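Local coordinates for xylanase and alpha-amylase inhibitor protein (Scadoxus multiflorus, PDB 3MU7) that probably inhibits both xylanases and alpha-amylases, using a TIM-barrel fold shared with the glycosyl hydrolases of family 18, at residues Tyr27-Ile32 / Asn67-Leu72; Gly55-Ile60 / Gly114-Asp119; Leu3-Tyr8 / Asn266-Lys271; Phe13-Leu18 / Ser49-Lys54; Asp211-Gly216 / Ser245-Gly250. One frame throughout, in Å; residues are numbered along the deposited sequence.

Contact 1 (Tyr27-Ile32 / Asn67-Leu72); sequences YAYVII and NVKVLL
Y29 lies alongside K69, and its side chain, followed outward, reports on most of one face of this strand pair. CB starts near K69 O. With CG beside the backbone N (chi1 -69°), the ring runs in the same direction as the lysine chain: CD1 rests 3.8 Å from K69 CB, and the same CD1 also touches L71 CD1 at 4.0 Å. One atom further out, CE1 meets K69 CD at 3.8 Å. At the tip, Y29 OH is 2.7 Å from a water lying in the plane of the ring, and K69 NZ donates to the same water, so the two polar ends share a solvent bridge.

Beneath the side chains, the backbones illustrate a parallel beta ladder. K69 N donates to A28 O (3.0 Å), and V30 N answers with a bond of 2.8 Å to K69 O, almost in line with that carbonyl. The alternation continues with L71 N to V30 O and I32 N to L71 O. On the other face, between these segments, aliphatic branches meet: V30 CG2 packs on V68 CG1 at 3.7 Å, and I32 CD1 on V70 CG1 at 3.6 Å.

These are adjacent parallel strands of the TIM barrel, 29-37 and 69-76. V30 and V68 pack under helix 18-23, through C22, whereas I31 and L71 turn to W178 of strand 176-180, whose ring also meets that of Y29 edge to face. Strand 5-9 flanks 29-37 on its far edge, and V70 N is hydrogen-bonded to D119 OD2, just before strand 120-125.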
# COMPACT_ATOMS: atom_id res chain seq x y z
N TYR A 27 12.84 1.35 -4.90
CA TYR A 27 11.60 0.72 -4.45
C TYR A 27 11.43 -0.71 -4.92
O TYR A 27 11.69 -1.02 -6.08
CB TYR A 27 10.40 1.54 -4.93
CG TYR A 27 10.53 3.02 -4.71
CD1 TYR A 27 10.64 3.89 -5.80
CD2 TYR A 27 10.56 3.56 -3.43
CE1 TYR A 27 10.76 5.24 -5.62
CE2 TYR A 27 10.67 4.92 -3.24
CZ TYR A 27 10.77 5.76 -4.34
OH TYR A 27 10.88 7.12 -4.19
N ALA A 28 10.96 -1.56 -4.01
CA ALA A 28 10.60 -2.93 -4.33
C ALA A 28 9.13 -3.04 -4.74
O ALA A 28 8.75 -3.93 -5.49
CB ALA A 28 10.89 -3.83 -3.14
N TYR A 29 8.30 -2.14 -4.20
CA TYR A 29 6.87 -2.09 -4.51
C TYR A 29 6.50 -0.66 -4.79
O TYR A 29 6.91 0.25 -4.05
CB TYR A 29 6.02 -2.48 -3.31
CG TYR A 29 6.05 -3.91 -2.84
CD1 TYR A 29 5.11 -4.83 -3.32
CD2 TYR A 29 6.95 -4.33 -1.87
CE1 TYR A 29 5.10 -6.15 -2.87
CE2 TYR A 29 6.95 -5.65 -1.42
CZ TYR A 29 6.02 -6.55 -1.92
OH TYR A 29 6.02 -7.85 -1.48
N VAL A 30 5.69 -0.46 -5.82
CA VAL A 30 5.02 0.82 -6.06
C VAL A 30 3.53 0.56 -6.02
O VAL A 30 3.03 -0.35 -6.70
CB VAL A 30 5.46 1.49 -7.38
CG1 VAL A 30 4.68 2.76 -7.60
CG2 VAL A 30 6.94 1.82 -7.33
N ILE A 31 2.83 1.33 -5.19
CA ILE A 31 1.43 1.11 -4.93
C ILE A 31 0.65 2.27 -5.53
O ILE A 31 0.72 3.40 -5.04
CB ILE A 31 1.14 1.01 -3.42
CG1 ILE A 31 2.11 0.05 -2.71
CG2 ILE A 31 -0.32 0.62 -3.20
CD1 ILE A 31 2.17 0.25 -1.20
N ILE A 32 -0.08 1.99 -6.60
CA ILE A 32 -0.90 3.01 -7.25
C ILE A 32 -2.16 3.26 -6.43
O ILE A 32 -2.95 2.32 -6.22
CB ILE A 32 -1.29 2.59 -8.68
CG1 ILE A 32 -0.05 2.35 -9.56
CG2 ILE A 32 -2.20 3.65 -9.31
CD1 ILE A 32 -0.36 1.59 -10.83
N ASN A 67 11.82 -5.33 -12.20
CA ASN A 67 11.61 -6.14 -10.99
C ASN A 67 11.13 -5.27 -9.83
O ASN A 67 11.08 -5.72 -8.68
CB ASN A 67 12.89 -6.88 -10.58
CG ASN A 67 12.62 -8.03 -9.63
OD1 ASN A 67 11.62 -8.73 -9.77
ND2 ASN A 67 13.49 -8.21 -8.64
N VAL A 68 10.23 -4.30 -10.15
CA VAL A 68 9.36 -3.61 -9.20
C VAL A 68 7.94 -4.17 -9.28
O VAL A 68 7.34 -4.23 -10.36
CB VAL A 68 9.38 -2.09 -9.45
CG1 VAL A 68 8.58 -1.37 -8.38
CG2 VAL A 68 10.80 -1.56 -9.50
N LYS A 69 7.40 -4.58 -8.14
CA LYS A 69 6.01 -5.03 -8.09
C LYS A 69 5.09 -3.82 -8.03
O LYS A 69 5.34 -2.86 -7.29
CB LYS A 69 5.78 -5.94 -6.89
CG LYS A 69 6.48 -7.29 -7.00
CD LYS A 69 6.14 -8.21 -5.84
CE LYS A 69 6.52 -9.65 -6.16
NZ LYS A 69 6.22 -10.57 -5.03
N VAL A 70 4.02 -3.87 -8.81
CA VAL A 70 3.07 -2.77 -8.91
C VAL A 70 1.70 -3.24 -8.43
O VAL A 70 1.14 -4.20 -8.98
CB VAL A 70 2.97 -2.23 -10.35
CG1 VAL A 70 2.05 -1.03 -10.40
CG2 VAL A 70 4.35 -1.86 -10.89
N LEU A 71 1.18 -2.56 -7.42
CA LEU A 71 -0.11 -2.91 -6.82
C LEU A 71 -1.10 -1.80 -7.06
O LEU A 71 -0.72 -0.65 -7.27
CB LEU A 71 0.02 -3.11 -5.31
CG LEU A 71 1.16 -3.99 -4.79
CD1 LEU A 71 1.17 -3.99 -3.27
CD2 LEU A 71 1.08 -5.39 -5.32
N LEU A 72 -2.39 -2.15 -7.05
CA LEU A 72 -3.45 -1.16 -6.99
C LEU A 72 -4.00 -1.13 -5.59
O LEU A 72 -4.34 -2.17 -5.00
CB LEU A 72 -4.59 -1.50 -7.96
CG LEU A 72 -5.84 -0.60 -7.90
CD1 LEU A 72 -5.53 0.84 -8.32
CD2 LEU A 72 -6.97 -1.18 -8.74
O HOH W 1 9.83 -6.56 -5.75
O HOH W 2 4.41 -9.62 -2.71

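Contact 2 (Gly55-Ile60 / Gly114-Asp119)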
# COMPACT_ATOMS: atom_id res chain seq x y z
N GLY A 55 -2.70 5.44 -19.93
CA GLY A 55 -1.29 5.80 -20.07
C GLY A 55 -0.37 5.11 -19.08
O GLY A 55 0.84 5.06 -19.28
N LEU A 56 -0.94 4.56 -18.01
CA LEU A 56 -0.14 3.81 -17.05
C LEU A 56 0.32 2.47 -17.59
O LEU A 56 1.32 1.94 -17.11
CB LEU A 56 -0.90 3.58 -15.74
CG LEU A 56 -1.23 4.81 -14.89
CD1 LEU A 56 -1.76 4.38 -13.53
CD2 LEU A 56 -0.03 5.73 -14.73
N GLU A 57 -0.39 1.91 -18.57
CA GLU A 57 -0.06 0.59 -19.08
C GLU A 57 1.44 0.37 -19.34
O GLU A 57 2.04 -0.53 -18.74
CB GLU A 57 -0.90 0.21 -20.31
CG GLU A 57 -0.51 -1.16 -20.85
CD GLU A 57 -1.29 -1.62 -22.06
OE1 GLU A 57 -2.27 -0.97 -22.45
OE2 GLU A 57 -0.91 -2.67 -22.61
N PRO A 58 2.07 1.17 -20.23
CA PRO A 58 3.49 0.90 -20.51
C PRO A 58 4.39 1.21 -19.32
O PRO A 58 5.46 0.61 -19.19
CB PRO A 58 3.81 1.84 -21.68
CG PRO A 58 2.79 2.91 -21.60
CD PRO A 58 1.55 2.24 -21.11
N GLN A 59 3.97 2.12 -18.46
CA GLN A 59 4.76 2.48 -17.28
C GLN A 59 4.77 1.36 -16.25
O GLN A 59 5.81 1.06 -15.65
CB GLN A 59 4.24 3.77 -16.67
CG GLN A 59 4.19 4.94 -17.62
CD GLN A 59 4.01 6.23 -16.85
OE1 GLN A 59 4.89 6.63 -16.09
NE2 GLN A 59 2.84 6.86 -17.00
N ILE A 60 3.61 0.73 -16.05
CA ILE A 60 3.50 -0.44 -15.19
C ILE A 60 4.43 -1.54 -15.72
O ILE A 60 5.20 -2.14 -14.96
CB ILE A 60 2.04 -0.96 -15.15
CG1 ILE A 60 1.14 0.02 -14.40
CG2 ILE A 60 1.98 -2.33 -14.49
CD1 ILE A 60 -0.34 -0.11 -14.75
N GLY A 114 -5.38 -0.66 -19.24
CA GLY A 114 -5.10 -1.41 -20.45
C GLY A 114 -4.76 -2.86 -20.19
O GLY A 114 -5.30 -3.49 -19.30
N ASN A 115 -3.84 -3.39 -21.00
CA ASN A 115 -3.47 -4.80 -20.92
C ASN A 115 -2.41 -5.14 -19.88
O ASN A 115 -1.95 -6.28 -19.80
CB ASN A 115 -3.07 -5.32 -22.30
CG ASN A 115 -4.23 -5.29 -23.28
OD1 ASN A 115 -5.39 -5.20 -22.88
ND2 ASN A 115 -3.92 -5.37 -24.57
N ALA A 116 -2.03 -4.16 -19.06
CA ALA A 116 -1.17 -4.43 -17.92
C ALA A 116 -1.85 -5.40 -16.96
O ALA A 116 -3.08 -5.40 -16.83
CB ALA A 116 -0.83 -3.14 -17.20
N VAL A 117 -1.04 -6.23 -16.32
CA VAL A 117 -1.51 -7.15 -15.29
C VAL A 117 -0.73 -6.81 -14.03
O VAL A 117 0.50 -6.93 -14.00
CB VAL A 117 -1.30 -8.63 -15.68
CG1 VAL A 117 -1.74 -9.55 -14.55
CG2 VAL A 117 -2.07 -8.95 -16.96
N LEU A 118 -1.44 -6.38 -13.00
CA LEU A 118 -0.82 -5.93 -11.77
C LEU A 118 -0.35 -7.08 -10.90
O LEU A 118 -0.78 -8.23 -11.08
CB LEU A 118 -1.78 -5.04 -10.98
CG LEU A 118 -2.27 -3.78 -11.68
CD1 LEU A 118 -3.05 -2.95 -10.69
CD2 LEU A 118 -1.11 -2.97 -12.25
N ASP A 119 0.53 -6.77 -9.96
CA ASP A 119 1.09 -7.75 -9.06
C ASP A 119 0.30 -7.97 -7.78
O ASP A 119 0.67 -8.82 -6.98
CB ASP A 119 2.53 -7.39 -8.75
CG ASP A 119 3.38 -7.35 -9.99
OD1 ASP A 119 3.60 -8.43 -10.57
OD2 ASP A 119 3.79 -6.25 -10.40
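E57 extends its side chain from helix 56-65 along the backbone of G114, N115 and A116, and has the most surface buried here. CG stands anti to the backbone N (chi1 178°) and the chain stays straight beyond it, which carries the carboxylate to the backbone at N115. There E57 OE1 accepts a weak bond from N115 N, 3.2 Å long, while OE2 lies 3.4 Å from N115 CB. The E57 and N115 side chains run side by side, pointing the same way, with carboxylate and amide planes 53° apart. OE2 has a stronger partner in K61, a salt bridge that probably offsets its charge.

G114 shows why a loop so close to a side chain can need glycine: its phi is positive, and a CB would stand 2.1 Å from E57 OE1. In TIM-barrel terms, an outer helix here meets the loop that leads from helix 86-101 into strand 120-125.

I60, the next residue on this side of the helix, supplies the apolar half. Its CD1 touches A116 CB at 3.9 Å, and CG2 lies 4.0 Å from the same methyl, so both branch ends of I60 rest on one side of it. L118 comes in at about a right angle to I60, bringing CD2 to 3.9 Å from I60 CG2. F113 and L18 also pack against I60, and L118 continues inward to V70 and L72 of strand 69-76.

Contact 3 (Leu3-Tyr8 / Asn266-Lys271); sequences LDIAVY and NKILGK
I5 and L269 reach toward each other tip to tip, and the shape of the meeting is that of a methyl bump resting on the blunt, branched end of a leucine. The bump is the I5 CD1 methyl, pushed out at the end of a chain fully extended at chi2 (-180°). It faces the branch point of L269, with L269 CG and L269 CD1 both 4.0 Å from I5 CD1. To one side, I268 CG2 lies 4.3 Å from I5 CD1, so the methyl has a neighbour from each of two successive helix residues.

L269 in turn offers CD2 as a bump of its own. It settles into a shallow hollow between I5 CD1 and the start of L3, 4.0 Å from L3 O and 4.1 Å from L3 CB. Shortening L269 to an alanine is likely to leave the I5 methyl without its facing partner and to open a gap beside L3.

This is a TIM-barrel chain closing on itself: strand 5-9, the first of the barrel, meets helix 264-269, the last helix of the chain. The helix ends at L269, which also lies against N26. I268 also packs on P231 and K235 of helix 231-242, while L3 leans on F239 of that helix and on F248, and I5 lies against I251 and L253 of strand 248-254.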
# COMPACT_ATOMS: atom_id res chain seq x y z
N LEU A 3 17.60 -3.40 2.07
CA LEU A 3 16.28 -2.78 2.42
C LEU A 3 15.26 -2.58 1.32
O LEU A 3 15.48 -1.89 0.33
CB LEU A 3 16.44 -1.40 3.10
CG LEU A 3 15.18 -0.83 3.82
CD1 LEU A 3 15.02 -1.46 5.20
CD2 LEU A 3 15.27 0.69 3.96
N ASP A 4 14.10 -3.25 1.51
CA ASP A 4 12.95 -3.15 0.63
C ASP A 4 12.09 -1.98 1.07
O ASP A 4 11.73 -1.84 2.24
CB ASP A 4 12.12 -4.43 0.61
CG ASP A 4 12.82 -5.58 -0.10
OD1 ASP A 4 13.67 -5.33 -0.97
OD2 ASP A 4 12.50 -6.75 0.21
N ILE A 5 11.77 -1.13 0.10
CA ILE A 5 10.91 0.03 0.30
C ILE A 5 9.69 -0.07 -0.59
O ILE A 5 9.81 -0.29 -1.81
CB ILE A 5 11.66 1.37 0.03
CG1 ILE A 5 12.94 1.45 0.87
CG2 ILE A 5 10.74 2.58 0.27
CD1 ILE A 5 13.73 2.72 0.67
N ALA A 6 8.51 0.06 0.01
CA ALA A 6 7.26 0.22 -0.72
C ALA A 6 6.91 1.70 -0.74
O ALA A 6 7.12 2.40 0.25
CB ALA A 6 6.16 -0.57 -0.05
N VAL A 7 6.38 2.19 -1.84
CA VAL A 7 6.01 3.60 -1.91
C VAL A 7 4.65 3.75 -2.59
O VAL A 7 4.36 3.05 -3.56
CB VAL A 7 7.12 4.44 -2.63
CG1 VAL A 7 7.21 4.12 -4.11
CG2 VAL A 7 6.91 5.94 -2.40
N TYR A 8 3.84 4.66 -2.07
CA TYR A 8 2.60 5.03 -2.75
C TYR A 8 2.88 6.01 -3.87
O TYR A 8 3.67 6.95 -3.72
CB TYR A 8 1.60 5.62 -1.77
CG TYR A 8 0.84 4.57 -0.99
CD1 TYR A 8 1.30 4.11 0.24
CD2 TYR A 8 -0.34 4.02 -1.49
CE1 TYR A 8 0.60 3.15 0.96
CE2 TYR A 8 -1.05 3.06 -0.78
CZ TYR A 8 -0.57 2.63 0.45
OH TYR A 8 -1.25 1.69 1.18
N ASN A 266 16.55 8.01 -0.76
CA ASN A 266 17.98 8.12 -1.08
C ASN A 266 18.82 8.12 0.20
O ASN A 266 19.82 7.41 0.29
CB ASN A 266 18.28 9.37 -1.92
CG ASN A 266 17.99 9.18 -3.40
OD1 ASN A 266 17.86 8.05 -3.88
ND2 ASN A 266 17.92 10.28 -4.13
N LYS A 267 18.39 8.89 1.20
CA LYS A 267 19.09 8.99 2.48
C LYS A 267 19.05 7.70 3.28
O LYS A 267 20.05 7.30 3.89
CB LYS A 267 18.55 10.16 3.31
CG LYS A 267 18.81 11.52 2.69
CD LYS A 267 18.12 12.62 3.48
CE LYS A 267 18.18 13.95 2.74
NZ LYS A 267 17.38 14.99 3.44
N ILE A 268 17.89 7.04 3.29
CA ILE A 268 17.74 5.72 3.92
C ILE A 268 18.72 4.71 3.30
O ILE A 268 19.36 3.94 4.02
CB ILE A 268 16.28 5.18 3.79
CG1 ILE A 268 15.32 5.97 4.70
CG2 ILE A 268 16.20 3.69 4.11
CD1 ILE A 268 15.49 5.74 6.21
N LEU A 269 18.83 4.74 1.98
CA LEU A 269 19.63 3.76 1.23
C LEU A 269 21.10 4.14 1.07
O LEU A 269 21.91 3.30 0.64
CB LEU A 269 19.00 3.52 -0.15
CG LEU A 269 17.59 2.90 -0.17
CD1 LEU A 269 17.02 2.94 -1.57
CD2 LEU A 269 17.60 1.47 0.38
N GLY A 270 21.45 5.38 1.40
CA GLY A 270 22.83 5.85 1.28
C GLY A 270 23.24 6.24 -0.13
O GLY A 270 24.43 6.26 -0.45
N LYS A 271 22.26 6.54 -0.97
CA LYS A 271 22.52 7.04 -2.31
C LYS A 271 22.75 8.54 -2.26
O LYS A 271 22.22 9.23 -1.38
CB LYS A 271 21.36 6.70 -3.26
CG LYS A 271 21.17 5.20 -3.50
CD LYS A 271 20.11 4.94 -4.55
CE LYS A 271 19.90 3.46 -4.77
NZ LYS A 271 18.89 3.20 -5.84

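Contact 4 (Phe13-Leu18 / Ser49-Lys54). With PO4 (phosphate ion), chain B.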
# COMPACT_ATOMS: atom_id res chain seq x y z
N PHE A 13 -1.02 15.19 -9.58
CA PHE A 13 -0.93 15.29 -11.03
C PHE A 13 0.48 15.63 -11.50
O PHE A 13 0.90 15.18 -12.57
CB PHE A 13 -1.92 16.34 -11.54
CG PHE A 13 -1.96 16.44 -13.04
CD1 PHE A 13 -2.54 15.43 -13.80
CD2 PHE A 13 -1.42 17.54 -13.70
CE1 PHE A 13 -2.59 15.51 -15.19
CE2 PHE A 13 -1.46 17.63 -15.09
CZ PHE A 13 -2.05 16.62 -15.84
N ASP A 14 1.20 16.43 -10.72
CA ASP A 14 2.52 16.90 -11.14
C ASP A 14 3.67 16.07 -10.61
O ASP A 14 4.82 16.48 -10.72
CB ASP A 14 2.70 18.36 -10.77
CG ASP A 14 1.63 19.23 -11.39
OD1 ASP A 14 1.50 19.21 -12.63
OD2 ASP A 14 0.90 19.88 -10.63
N GLU A 15 3.39 14.90 -10.04
CA GLU A 15 4.44 14.07 -9.47
C GLU A 15 5.32 13.43 -10.55
O GLU A 15 4.91 13.26 -11.70
CB GLU A 15 3.86 12.99 -8.56
CG GLU A 15 3.19 11.85 -9.31
CD GLU A 15 2.41 10.95 -8.37
OE1 GLU A 15 3.04 10.33 -7.48
OE2 GLU A 15 1.17 10.86 -8.53
N ARG A 16 6.52 13.05 -10.13
CA ARG A 16 7.42 12.21 -10.92
C ARG A 16 6.63 11.02 -11.48
O ARG A 16 5.87 10.37 -10.74
CB ARG A 16 8.55 11.73 -10.01
CG ARG A 16 9.52 10.74 -10.65
CD ARG A 16 10.57 10.25 -9.65
NE ARG A 16 9.95 9.56 -8.52
CZ ARG A 16 10.57 9.27 -7.38
NH1 ARG A 16 11.85 9.58 -7.21
NH2 ARG A 16 9.90 8.67 -6.41
N SER A 17 6.80 10.73 -12.77
CA SER A 17 6.03 9.69 -13.44
C SER A 17 6.22 8.33 -12.78
O SER A 17 7.21 8.08 -12.08
CB SER A 17 6.42 9.60 -14.91
OG SER A 17 7.70 9.03 -15.03
N LEU A 18 5.29 7.42 -13.05
CA LEU A 18 5.39 6.07 -12.52
C LEU A 18 6.67 5.40 -13.02
O LEU A 18 7.41 4.81 -12.23
CB LEU A 18 4.16 5.26 -12.91
CG LEU A 18 4.18 3.78 -12.50
CD1 LEU A 18 4.41 3.62 -11.01
CD2 LEU A 18 2.89 3.12 -12.91
N SER A 49 -5.29 11.23 -9.14
CA SER A 49 -4.84 12.62 -9.24
C SER A 49 -4.67 13.10 -10.68
O SER A 49 -3.70 13.78 -11.02
CB SER A 49 -3.55 12.82 -8.44
OG SER A 49 -3.71 12.37 -7.11
N GLY A 50 -5.62 12.72 -11.53
CA GLY A 50 -5.64 13.20 -12.91
C GLY A 50 -4.71 12.50 -13.88
O GLY A 50 -4.73 12.83 -15.06
N HIS A 51 -3.91 11.54 -13.41
CA HIS A 51 -3.05 10.78 -14.32
C HIS A 51 -3.91 9.96 -15.27
O HIS A 51 -4.96 9.47 -14.89
CB HIS A 51 -2.15 9.83 -13.53
CG HIS A 51 -1.17 10.51 -12.62
ND1 HIS A 51 -0.22 11.41 -13.08
CD2 HIS A 51 -0.97 10.39 -11.29
CE1 HIS A 51 0.51 11.82 -12.05
NE2 HIS A 51 0.08 11.22 -10.96
N SER A 52 -3.45 9.80 -16.51
CA SER A 52 -4.17 8.98 -17.47
C SER A 52 -4.10 7.49 -17.11
O SER A 52 -3.00 6.92 -17.10
CB SER A 52 -3.61 9.19 -18.87
OG SER A 52 -4.07 8.18 -19.74
N PRO A 53 -5.25 6.86 -16.81
CA PRO A 53 -5.17 5.44 -16.44
C PRO A 53 -4.63 4.56 -17.58
O PRO A 53 -3.76 3.73 -17.35
CB PRO A 53 -6.62 5.07 -16.11
CG PRO A 53 -7.25 6.36 -15.74
CD PRO A 53 -6.60 7.40 -16.61
N LYS A 54 -5.12 4.77 -18.80
CA LYS A 54 -4.64 3.98 -19.93
C LYS A 54 -3.14 4.21 -20.15
O LYS A 54 -2.41 3.28 -20.49
CB LYS A 54 -5.44 4.28 -21.20
CG LYS A 54 -6.92 3.90 -21.14
CD LYS A 54 -7.14 2.39 -21.19
CE LYS A 54 -8.61 2.05 -21.43
NZ LYS A 54 -8.82 0.59 -21.62
P PO4 B . 0.05 11.40 -16.61
O1 PO4 B . -0.05 12.44 -15.54
O2 PO4 B . 1.26 11.68 -17.47
O3 PO4 B . 0.25 10.06 -15.94
O4 PO4 B . -1.21 11.40 -17.44
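E15 and H51 approach at about a right angle, carboxylate and imidazole planes 40° apart. E15 CG occupies the crowded position between its backbone N and carbonyl carbon (chi1 75°), pointing the acid at the ring. H51 NE2 donates to E15 OE2 at 2.7 Å, arriving on the anti side of the carboxylate, somewhat out of its plane, and near the ring plane. OE2 also accepts a hydrogen bond from S12 N.

On the ring's other edge, H51 ND1 donates to phosphate O1 at 2.7 Å, nearly straight at 170°, and S52 N holds O4 at 2.9 Å. With both nitrogens donating between two anions, the imidazole is likely to be cationic; the phosphate probably comes from the crystallisation liquor.

F13 is turned edge-on to the backbone of S49 and G50, with CB 3.2 Å from S49 O and CE1 3.4 Å from G50 O. G50 fits closely, since a CB there would stand 3.0 Å from F13 CD1.

Two surface loops are joined, one from strand 5-9 to helix 18-23 and one from strand 45-46 to helix 56-65; E15 also touches W9 of strand 5-9 and Y257 of helix 256-262.

Contact 5 (Asp211-Gly216 / Ser245-Gly250); sequences DKVFLG and STKFGG
F214 CG stands beside the backbone N (chi1 -71°), and with chi2 at 71° the ring lies over the G249-G250 backbone, while F248 has CG anti to N and presents an edge to L215. The F214 ring covers G249 CA in a CH-pi contact, 3.9 Å from the centroid and only 12° off the normal. Both glycines suit this close fit: a CB on G249 would stand 2.5 Å from F214 CE1. Were F214 a valine, the G249 CA-H would probably be left without a ring face, and a gap would open over it. L215 CD1 meets F248 CE1 at 3.7 Å in the plane of that ring.

Three backbone hydrogen bonds join the segments: V213 N to K247 O at 2.7 Å, G249 N to V213 O at 2.8 Å, and L215 N to G250 O at 3.0 Å. One water bridges K212 NZ, T246 O and F248 O.

Strands 213-218 and 248-254 are the two strands of a beta-alpha-beta crossover through helix 231-242, which covers L215 and F248. The rings of F214 and W178 meet edge to face, and K247 NZ bonds to A208 O, beyond helix 195-207.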
# COMPACT_ATOMS: atom_id res chain seq x y z
N ASP A 211 3.46 -12.58 6.92
CA ASP A 211 4.88 -12.90 6.81
C ASP A 211 5.78 -11.67 6.89
O ASP A 211 6.94 -11.78 7.29
CB ASP A 211 5.18 -13.67 5.52
CG ASP A 211 4.61 -15.08 5.51
OD1 ASP A 211 4.34 -15.64 6.59
OD2 ASP A 211 4.44 -15.62 4.40
N LYS A 212 5.27 -10.51 6.49
CA LYS A 212 6.09 -9.30 6.39
C LYS A 212 5.34 -8.08 6.91
O LYS A 212 4.30 -7.75 6.42
CB LYS A 212 6.49 -9.06 4.94
CG LYS A 212 7.45 -10.13 4.33
CD LYS A 212 8.77 -10.28 5.12
CE LYS A 212 9.47 -11.66 4.90
NZ LYS A 212 10.91 -11.59 4.85
N VAL A 213 5.93 -7.43 7.89
CA VAL A 213 5.43 -6.16 8.40
C VAL A 213 6.43 -5.07 8.03
O VAL A 213 7.62 -5.16 8.37
CB VAL A 213 5.18 -6.19 9.93
CG1 VAL A 213 4.56 -4.88 10.40
CG2 VAL A 213 4.29 -7.37 10.33
N PHE A 214 5.95 -4.07 7.32
CA PHE A 214 6.74 -2.91 6.95
C PHE A 214 6.34 -1.73 7.83
O PHE A 214 5.16 -1.58 8.19
CB PHE A 214 6.45 -2.51 5.49
CG PHE A 214 6.99 -3.46 4.45
CD1 PHE A 214 6.44 -4.73 4.26
CD2 PHE A 214 8.01 -3.04 3.60
CE1 PHE A 214 6.93 -5.57 3.27
CE2 PHE A 214 8.50 -3.88 2.60
CZ PHE A 214 7.96 -5.14 2.43
N LEU A 215 7.30 -0.87 8.16
CA LEU A 215 6.99 0.36 8.89
C LEU A 215 6.75 1.50 7.91
O LEU A 215 7.63 1.84 7.12
CB LEU A 215 8.12 0.75 9.85
CG LEU A 215 8.45 -0.24 10.96
CD1 LEU A 215 9.65 -1.10 10.59
CD2 LEU A 215 8.71 0.51 12.25
N GLY A 216 5.54 2.05 7.95
CA GLY A 216 5.17 3.18 7.10
C GLY A 216 5.50 4.51 7.75
O GLY A 216 5.09 4.78 8.89
N SER A 245 13.28 -8.74 14.20
CA SER A 245 12.05 -9.46 13.91
C SER A 245 12.15 -10.27 12.63
O SER A 245 12.57 -9.77 11.59
CB SER A 245 10.86 -8.51 13.82
OG SER A 245 9.72 -9.22 13.37
N THR A 246 11.71 -11.52 12.71
CA THR A 246 11.63 -12.40 11.55
C THR A 246 10.60 -11.90 10.53
O THR A 246 10.61 -12.31 9.37
CB THR A 246 11.28 -13.85 11.96
OG1 THR A 246 10.04 -13.86 12.68
CG2 THR A 246 12.38 -14.44 12.83
N LYS A 247 9.72 -11.00 10.98
CA LYS A 247 8.69 -10.43 10.12
C LYS A 247 9.08 -9.09 9.49
O LYS A 247 8.30 -8.54 8.73
CB LYS A 247 7.38 -10.24 10.89
CG LYS A 247 6.63 -11.50 11.23
CD LYS A 247 5.30 -11.13 11.84
CE LYS A 247 4.66 -12.30 12.54
NZ LYS A 247 3.70 -11.78 13.54
N PHE A 248 10.25 -8.56 9.81
CA PHE A 248 10.62 -7.24 9.29
C PHE A 248 10.69 -7.25 7.77
O PHE A 248 11.49 -7.96 7.18
CB PHE A 248 11.97 -6.80 9.87
CG PHE A 248 12.47 -5.50 9.30
CD1 PHE A 248 11.81 -4.31 9.55
CD2 PHE A 248 13.62 -5.47 8.51
CE1 PHE A 248 12.28 -3.11 9.04
CE2 PHE A 248 14.09 -4.27 7.99
CZ PHE A 248 13.42 -3.09 8.25
N GLY A 249 9.82 -6.46 7.13
CA GLY A 249 9.77 -6.43 5.67
C GLY A 249 10.58 -5.30 5.06
O GLY A 249 11.07 -5.42 3.94
N GLY A 250 10.73 -4.21 5.80
CA GLY A 250 11.32 -2.99 5.28
C GLY A 250 10.48 -1.80 5.70
O GLY A 250 9.82 -1.83 6.75
O HOH W 3 8.01 -14.25 8.34
O HOH W 4 11.76 -11.04 7.31

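Overall arrangement
From the N terminus, contact 3 opens first, at 3-8, and closes last, at 266-271, so the other four contacts lie nested in its loop and contact 3 ties the two ends of the chain together. Contact 4 opens at 13-18, contact 1 at 27-32; contact 4 then closes at 49-54, before contact 1 does, so these two cross. Contact 2 opens at 55-60 and closes at 114-119, crossing contact 1 in turn. V70 O to D119 N and I31 N to V7 O tie contact 1 to contacts 2 and 3. Contact 5, in series after these, pairs later strands on the side opposite contacts 2 and 4, meeting contact 3 where L3 and D4 reach 248-250.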